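Local structure of uncharacterized protein (Legionella longbeachae NSW150, 4JZA) at residues L438-D441 with L442-K446; N469-K472 with R473-T477. The protein is a phosphoinositide phosphatase that probably removes the 3-phosphate from phosphatidylinositol 3-phosphate, with a likely role in pathogen-host lipid metabolism. All blocks are in the same frame, centred on the assembly; numbering follows the deposited sequence.

Contact 1 (L438-D441 with L442-K446); sequences LPPD and LDLYK
Pro440 and Leu444 meet one turn apart at the amino end of helix 441-454, the helix of a beta-alpha-beta crossover that joins the neighbouring parallel strands 412-416 and 462-465. The backbone bonds of this first turn each span four residues. Leu444 N donates to Pro440 O at 2.8 Å, almost straight, with an angle of 173° at the hydrogen, so the carbonyl of Pro440 takes part in the helical bonding. One residue on, Tyr445 N reaches Asp441 O at 2.9 Å, and Lys446 N then continues the series to Leu442 O at 3.1 Å.

The apolar part belongs to the same pair that opens the turn. The pyrrolidine ring and the leucine branch run alongside each other and point the same way, with Pro440 CB 4.1 Å from Leu444 CG. Leu444 has CG anti to its carbonyl carbon (chi1 -57°), a torsion that sets the branch beside the ring; its CD1 meets both CB and CG of the proline. Pro440 also rests on Arg381, and Pro439 packs on Tyr426.

Two side chains reach the loop after strand 412-416. Asp441 has its polar partner outside the turn: OD2 accepts a hydrogen bond from Ser419 N, tying the start of the helix to that loop. The ring of Tyr445 leads away from the turn and lies on Pro420, while Tyr445 CB stays 3.4 Å from Asp441 O.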
ATOM      1  N   LEU A 438      14.899  -8.967   3.958  1.00 58.48           N
ATOM      2  CA  LEU A 438      15.294  -8.342   5.215  1.00 58.45           C
ATOM      3  C   LEU A 438      14.273  -7.256   5.543  1.00 57.21           C
ATOM      4  O   LEU A 438      13.921  -6.450   4.675  1.00 55.32           O
ATOM      5  CB  LEU A 438      16.696  -7.725   5.101  1.00 59.30           C
ATOM      6  CG  LEU A 438      17.315  -7.266   6.417  1.00 64.16           C
ATOM      7  CD1 LEU A 438      17.635  -8.465   7.277  1.00 65.37           C
ATOM      8  CD2 LEU A 438      18.561  -6.401   6.248  1.00 67.53           C
ATOM      9  N   PRO A 439      13.754  -7.266   6.776  1.00 54.78           N
ATOM     10  CA  PRO A 439      12.887  -6.183   7.182  1.00 52.51           C
ATOM     11  C   PRO A 439      13.623  -4.851   7.100  1.00 53.30           C
ATOM     12  O   PRO A 439      14.859  -4.772   7.269  1.00 48.43           O
ATOM     13  CB  PRO A 439      12.543  -6.514   8.638  1.00 53.55           C
ATOM     14  CG  PRO A 439      12.685  -7.976   8.744  1.00 55.12           C
ATOM     15  CD  PRO A 439      13.759  -8.362   7.756  1.00 56.54           C
ATOM     16  N   PRO A 440      12.857  -3.792   6.851  1.00 53.04           N
ATOM     17  CA  PRO A 440      13.435  -2.474   6.623  1.00 50.14           C
ATOM     18  C   PRO A 440      13.894  -1.809   7.906  1.00 45.40           C
ATOM     19  O   PRO A 440      14.628  -0.833   7.872  1.00 48.71           O
ATOM     20  CB  PRO A 440      12.258  -1.709   6.032  1.00 51.15           C
ATOM     21  CG  PRO A 440      11.041  -2.341   6.692  1.00 51.73           C
ATOM     22  CD  PRO A 440      11.373  -3.785   6.805  1.00 51.12           C
ATOM     23  N   ASP A 441      13.477  -2.356   9.036  1.00 45.63           N
ATOM     24  CA  ASP A 441      13.746  -1.768  10.361  1.00 44.64           C
ATOM     25  C   ASP A 441      15.195  -1.239  10.499  1.00 43.19           C
ATOM     26  O   ASP A 441      15.375  -0.152  11.002  1.00 43.07           O
ATOM     27  CB  ASP A 441      13.419  -2.743  11.538  1.00 45.15           C
ATOM     28  CG  ASP A 441      11.929  -3.224  11.588  1.00 45.64           C
ATOM     29  OD1 ASP A 441      11.424  -3.697  10.552  1.00 48.66           O
ATOM     30  OD2 ASP A 441      11.261  -3.194  12.665  1.00 44.26           O
ATOM     31  N   LEU A 442      16.225  -1.959  10.063  1.00 42.15           N
ATOM     32  CA  LEU A 442      17.592  -1.453  10.292  1.00 45.67           C
ATOM     33  C   LEU A 442      17.871  -0.192   9.455  1.00 46.20           C
ATOM     34  O   LEU A 442      18.390   0.827   9.952  1.00 43.08           O
ATOM     35  CB  LEU A 442      18.652  -2.536  10.057  1.00 49.19           C
ATOM     36  CG  LEU A 442      20.113  -2.051  10.086  1.00 56.33           C
ATOM     37  CD1 LEU A 442      20.529  -1.553  11.466  1.00 57.68           C
ATOM     38  CD2 LEU A 442      21.085  -3.119   9.599  1.00 57.37           C
ATOM     39  N   ASP A 443      17.486  -0.241   8.191  1.00 47.67           N
ATOM     40  CA  ASP A 443      17.577   0.957   7.339  1.00 48.76           C
ATOM     41  C   ASP A 443      16.765   2.101   7.898  1.00 46.86           C
ATOM     42  O   ASP A 443      17.247   3.212   8.003  1.00 45.42           O
ATOM     43  CB  ASP A 443      17.167   0.648   5.884  1.00 50.89           C
ATOM     44  CG  ASP A 443      18.260  -0.124   5.108  1.00 53.31           C
ATOM     45  OD1 ASP A 443      19.488   0.050   5.345  1.00 51.10           O
ATOM     46  OD2 ASP A 443      17.880  -0.930   4.255  1.00 55.23           O
ATOM     47  N   LEU A 444      15.530   1.836   8.297  1.00 47.96           N
ATOM     48  CA  LEU A 444      14.709   2.911   8.885  1.00 45.60           C
ATOM     49  C   LEU A 444      15.347   3.515  10.140  1.00 43.99           C
ATOM     50  O   LEU A 444      15.380   4.714  10.296  1.00 40.75           O
ATOM     51  CB  LEU A 444      13.308   2.395   9.233  1.00 45.13           C
ATOM     52  CG  LEU A 444      12.513   1.778   8.100  1.00 45.58           C
ATOM     53  CD1 LEU A 444      11.097   1.413   8.513  1.00 46.74           C
ATOM     54  CD2 LEU A 444      12.494   2.701   6.923  1.00 43.78           C
ATOM     55  N   TYR A 445      15.847   2.674  11.037  1.00 46.69           N
ATOM     56  CA  TYR A 445      16.549   3.156  12.208  1.00 49.89           C
ATOM     57  C   TYR A 445      17.610   4.156  11.791  1.00 47.99           C
ATOM     58  O   TYR A 445      17.572   5.288  12.255  1.00 44.52           O
ATOM     59  CB  TYR A 445      17.197   2.013  12.934  1.00 57.55           C
ATOM     60  CG  TYR A 445      17.891   2.357  14.234  1.00 67.01           C
ATOM     61  CD1 TYR A 445      18.576   3.509  14.400  1.00 78.38           C
ATOM     62  CD2 TYR A 445      17.886   1.475  15.269  1.00 79.01           C
ATOM     63  CE1 TYR A 445      19.203   3.780  15.578  1.00 83.66           C
ATOM     64  CE2 TYR A 445      18.515   1.745  16.443  1.00 83.23           C
ATOM     65  CZ  TYR A 445      19.170   2.917  16.572  1.00 75.05           C
ATOM     66  OH  TYR A 445      19.825   3.250  17.709  1.00 71.72           O
ATOM     67  N   LYS A 446      18.541   3.771  10.910  1.00 48.47           N
ATOM     68  CA  LYS A 446      19.650   4.688  10.576  1.00 49.54           C
ATOM     69  C   LYS A 446      19.140   5.954   9.904  1.00 48.45           C
ATOM     70  O   LYS A 446      19.655   7.040  10.173  1.00 49.91           O
ATOM     71  CB  LYS A 446      20.697   4.069   9.688  1.00 51.98           C
ATOM     72  CG  LYS A 446      21.349   2.815  10.217  1.00 59.35           C
ATOM     73  CD  LYS A 446      22.015   2.083   9.053  1.00 65.82           C
ATOM     74  CE  LYS A 446      22.713   0.820   9.526  1.00 73.70           C
ATOM     75  NZ  LYS A 446      22.978  -0.119   8.401  1.00 77.89           N
TER

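Contact 2 (N469-K472 with R473-T477); sequences NMAK and RLYYT
Tyr475 lays one edge of its ring against Asn469 and Ala471. Its CE1 lies 3.8 Å from Ala471 CB. Asn469 O sits in the ring plane beside the same edge, 3.7 Å from Tyr475 CD1. With CG anti to the carbonyl carbon (chi1 -70°), the phenol runs back along the chain toward the turn. Over one ring face comes the guanidinium of Arg473: NH1 is offset toward the rim, 3.9 Å above the Tyr475 plane, while CE2 of the tyrosine in turn lies off-centre against a face of the guanidinium.

Leu474 and the selenomethionine Met470 occupy the opposite face of the strands from Asn469 and Tyr475. Met470 bends at chi2 and chi3, which brings its SE across the chain to within 3.7 Å of Leu474 N, with Leu474 CB somewhat farther off. The leucine sends CD1 back to Asn469 O, at 3.4 Å.

The backbone that carries them is a short beta hairpin of strands 469-470 and 474-475. Asn469 and Tyr475 form its hydrogen-bonded antiparallel pair, Asn469 N giving to Tyr475 O at 3.0 Å and Tyr475 N returning to Asn469 O. Met470 and Leu474 are the non-hydrogen-bonded pair next to it. At the turn, Ala471 N donates to Arg473 O at 3.1 Å, in a nearly straight bond (176°).

Against the rest of the chain, Asn469 rests on Ser419 and Tyr475 on Ile421 and Glu425, whereas Leu474 turns to Tyr468 and to Tyr524 of helix 524-542. Met470 O accepts a hydrogen bond from Asn429 ND2.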
ATOM      1  N   ASN A 469      12.035  -8.468  19.404  1.00 52.91           N
ATOM      2  CA  ASN A 469      12.065  -9.375  18.274  1.00 56.25           C
ATOM      3  C   ASN A 469      12.829 -10.688  18.602  1.00 56.02           C
ATOM      4  O   ASN A 469      13.669 -10.732  19.515  1.00 59.03           O
ATOM      5  CB  ASN A 469      12.685  -8.641  17.087  1.00 56.88           C
ATOM      6  CG  ASN A 469      12.488  -9.389  15.780  1.00 70.88           C
ATOM      7  OD1 ASN A 469      11.434 -10.030  15.545  1.00 73.51           O
ATOM      8  ND2 ASN A 469      13.535  -9.364  14.926  1.00 77.49           N
HETATM    9  N   MSE A 470      12.503 -11.758  17.884  1.00 57.58           N
HETATM   10  CA  MSE A 470      13.118 -13.065  18.085  1.00 59.30           C
HETATM   11  C   MSE A 470      13.776 -13.496  16.813  1.00 61.91           C
HETATM   12  O   MSE A 470      13.136 -13.508  15.760  1.00 60.23           O
HETATM   13  CB  MSE A 470      12.003 -14.052  18.431  1.00 62.62           C
HETATM   14  CG  MSE A 470      12.506 -15.468  18.713  1.00 73.35           C
HETATM   15 SE   MSE A 470      13.667 -15.502  20.314  0.78 82.09          SE
HETATM   16  CE  MSE A 470      12.248 -15.985  21.608  1.00 84.82           C
ATOM     17  N   ALA A 471      15.059 -13.839  16.882  1.00 65.27           N
ATOM     18  CA  ALA A 471      15.729 -14.535  15.770  1.00 73.52           C
ATOM     19  C   ALA A 471      16.564 -15.780  16.047  1.00 71.68           C
ATOM     20  O   ALA A 471      16.092 -16.895  15.891  1.00 67.38           O
ATOM     21  CB  ALA A 471      16.655 -13.584  15.023  1.00 76.88           C
ATOM     22  N   LYS A 472      17.803 -15.578  16.452  1.00 78.40           N
ATOM     23  CA  LYS A 472      18.626 -16.644  16.966  1.00 83.59           C
ATOM     24  C   LYS A 472      18.391 -16.498  18.476  1.00 75.33           C
ATOM     25  O   LYS A 472      18.203 -17.477  19.198  1.00 63.15           O
ATOM     26  CB  LYS A 472      20.082 -16.339  16.616  1.00 99.83           C
ATOM     27  CG  LYS A 472      21.098 -17.314  17.179  1.00107.50           C
ATOM     28  CD  LYS A 472      21.311 -18.483  16.235  1.00114.89           C
ATOM     29  CE  LYS A 472      22.243 -19.518  16.848  1.00117.67           C
ATOM     30  NZ  LYS A 472      21.864 -20.884  16.411  1.00118.86           N
ATOM     31  N   ARG A 473      18.366 -15.245  18.922  1.00 72.98           N
ATOM     32  CA  ARG A 473      18.134 -14.891  20.326  1.00 74.90           C
ATOM     33  C   ARG A 473      17.020 -13.839  20.448  1.00 67.67           C
ATOM     34  O   ARG A 473      16.598 -13.286  19.468  1.00 71.59           O
ATOM     35  CB  ARG A 473      19.435 -14.343  20.916  1.00 76.13           C
ATOM     36  CG  ARG A 473      20.060 -13.226  20.073  1.00 78.65           C
ATOM     37  CD  ARG A 473      21.303 -12.629  20.717  1.00 81.47           C
ATOM     38  NE  ARG A 473      21.704 -11.371  20.084  1.00 80.19           N
ATOM     39  CZ  ARG A 473      21.309 -10.157  20.475  1.00 82.08           C
ATOM     40  NH1 ARG A 473      20.480  -9.989  21.505  1.00 82.05           N
ATOM     41  NH2 ARG A 473      21.740  -9.086  19.832  1.00 81.01           N
ATOM     42  N   LEU A 474      16.561 -13.555  21.651  1.00 62.37           N
ATOM     43  CA  LEU A 474      15.625 -12.475  21.840  1.00 61.14           C
ATOM     44  C   LEU A 474      16.354 -11.161  21.645  1.00 60.85           C
ATOM     45  O   LEU A 474      17.522 -11.060  22.004  1.00 62.61           O
ATOM     46  CB  LEU A 474      15.049 -12.511  23.253  1.00 60.60           C
ATOM     47  CG  LEU A 474      13.909 -11.523  23.549  1.00 59.52           C
ATOM     48  CD1 LEU A 474      12.691 -11.715  22.654  1.00 59.27           C
ATOM     49  CD2 LEU A 474      13.493 -11.632  25.003  1.00 59.12           C
ATOM     50  N   TYR A 475      15.673 -10.162  21.078  1.00 58.59           N
ATOM     51  CA  TYR A 475      16.205  -8.779  20.990  1.00 57.38           C
ATOM     52  C   TYR A 475      15.262  -7.862  21.748  1.00 53.40           C
ATOM     53  O   TYR A 475      14.041  -7.929  21.537  1.00 49.85           O
ATOM     54  CB  TYR A 475      16.265  -8.297  19.549  1.00 58.59           C
ATOM     55  CG  TYR A 475      17.308  -8.963  18.700  1.00 62.04           C
ATOM     56  CD1 TYR A 475      17.056 -10.195  18.087  1.00 60.94           C
ATOM     57  CD2 TYR A 475      18.547  -8.348  18.476  1.00 64.77           C
ATOM     58  CE1 TYR A 475      18.011 -10.809  17.304  1.00 65.03           C
ATOM     59  CE2 TYR A 475      19.507  -8.956  17.689  1.00 68.69           C
ATOM     60  CZ  TYR A 475      19.239 -10.189  17.107  1.00 68.77           C
ATOM     61  OH  TYR A 475      20.202 -10.798  16.325  1.00 69.31           O
ATOM     62  N   TYR A 476      15.804  -7.039  22.637  1.00 49.77           N
ATOM     63  CA  TYR A 476      15.008  -6.194  23.520  1.00 49.59           C
ATOM     64  C   TYR A 476      15.827  -5.005  23.982  1.00 50.83           C
ATOM     65  O   TYR A 476      17.008  -4.926  23.694  1.00 50.57           O
ATOM     66  CB  TYR A 476      14.519  -6.982  24.726  1.00 51.46           C
ATOM     67  CG  TYR A 476      15.626  -7.618  25.518  1.00 51.81           C
ATOM     68  CD1 TYR A 476      16.216  -8.790  25.094  1.00 52.75           C
ATOM     69  CD2 TYR A 476      16.081  -7.045  26.689  1.00 51.11           C
ATOM     70  CE1 TYR A 476      17.230  -9.374  25.817  1.00 54.75           C
ATOM     71  CE2 TYR A 476      17.093  -7.623  27.417  1.00 52.50           C
ATOM     72  CZ  TYR A 476      17.664  -8.787  26.975  1.00 52.21           C
ATOM     73  OH  TYR A 476      18.670  -9.364  27.700  1.00 51.04           O
ATOM     74  N   THR A 477      15.201  -4.057  24.667  1.00 54.46           N
ATOM     75  CA  THR A 477      15.959  -2.933  25.193  1.00 54.15           C
ATOM     76  C   THR A 477      16.870  -3.399  26.318  1.00 58.56           C
ATOM     77  O   THR A 477      16.429  -4.004  27.281  1.00 56.98           O
ATOM     78  CB  THR A 477      15.034  -1.845  25.750  1.00 55.44           C
ATOM     79  OG1 THR A 477      13.895  -1.700  24.902  1.00 54.88           O
ATOM     80  CG2 THR A 477      15.757  -0.531  25.820  1.00 55.83           C
TER

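From the N terminus, the chain leaves strand 412-416 through a long loop; at the end of that loop, contact 1 closes the first turn of helix 441-454. The helix leads on to strand 462-465, an outermost strand of the large mixed sheet within this chain, after which contact 2 folds 469-475 into its hairpin. The two follow in series, neither nested nor crossed, with centres about 15 Å apart and nearest atoms about 6 Å apart. The loop after strand 412-416 links them indirectly, its neighbouring residues Ser419 to Ile421 touching both contacts. Beyond the hairpin, Thr477 bonds to Arg527 and Glu528, joining helix 524-542 to this region.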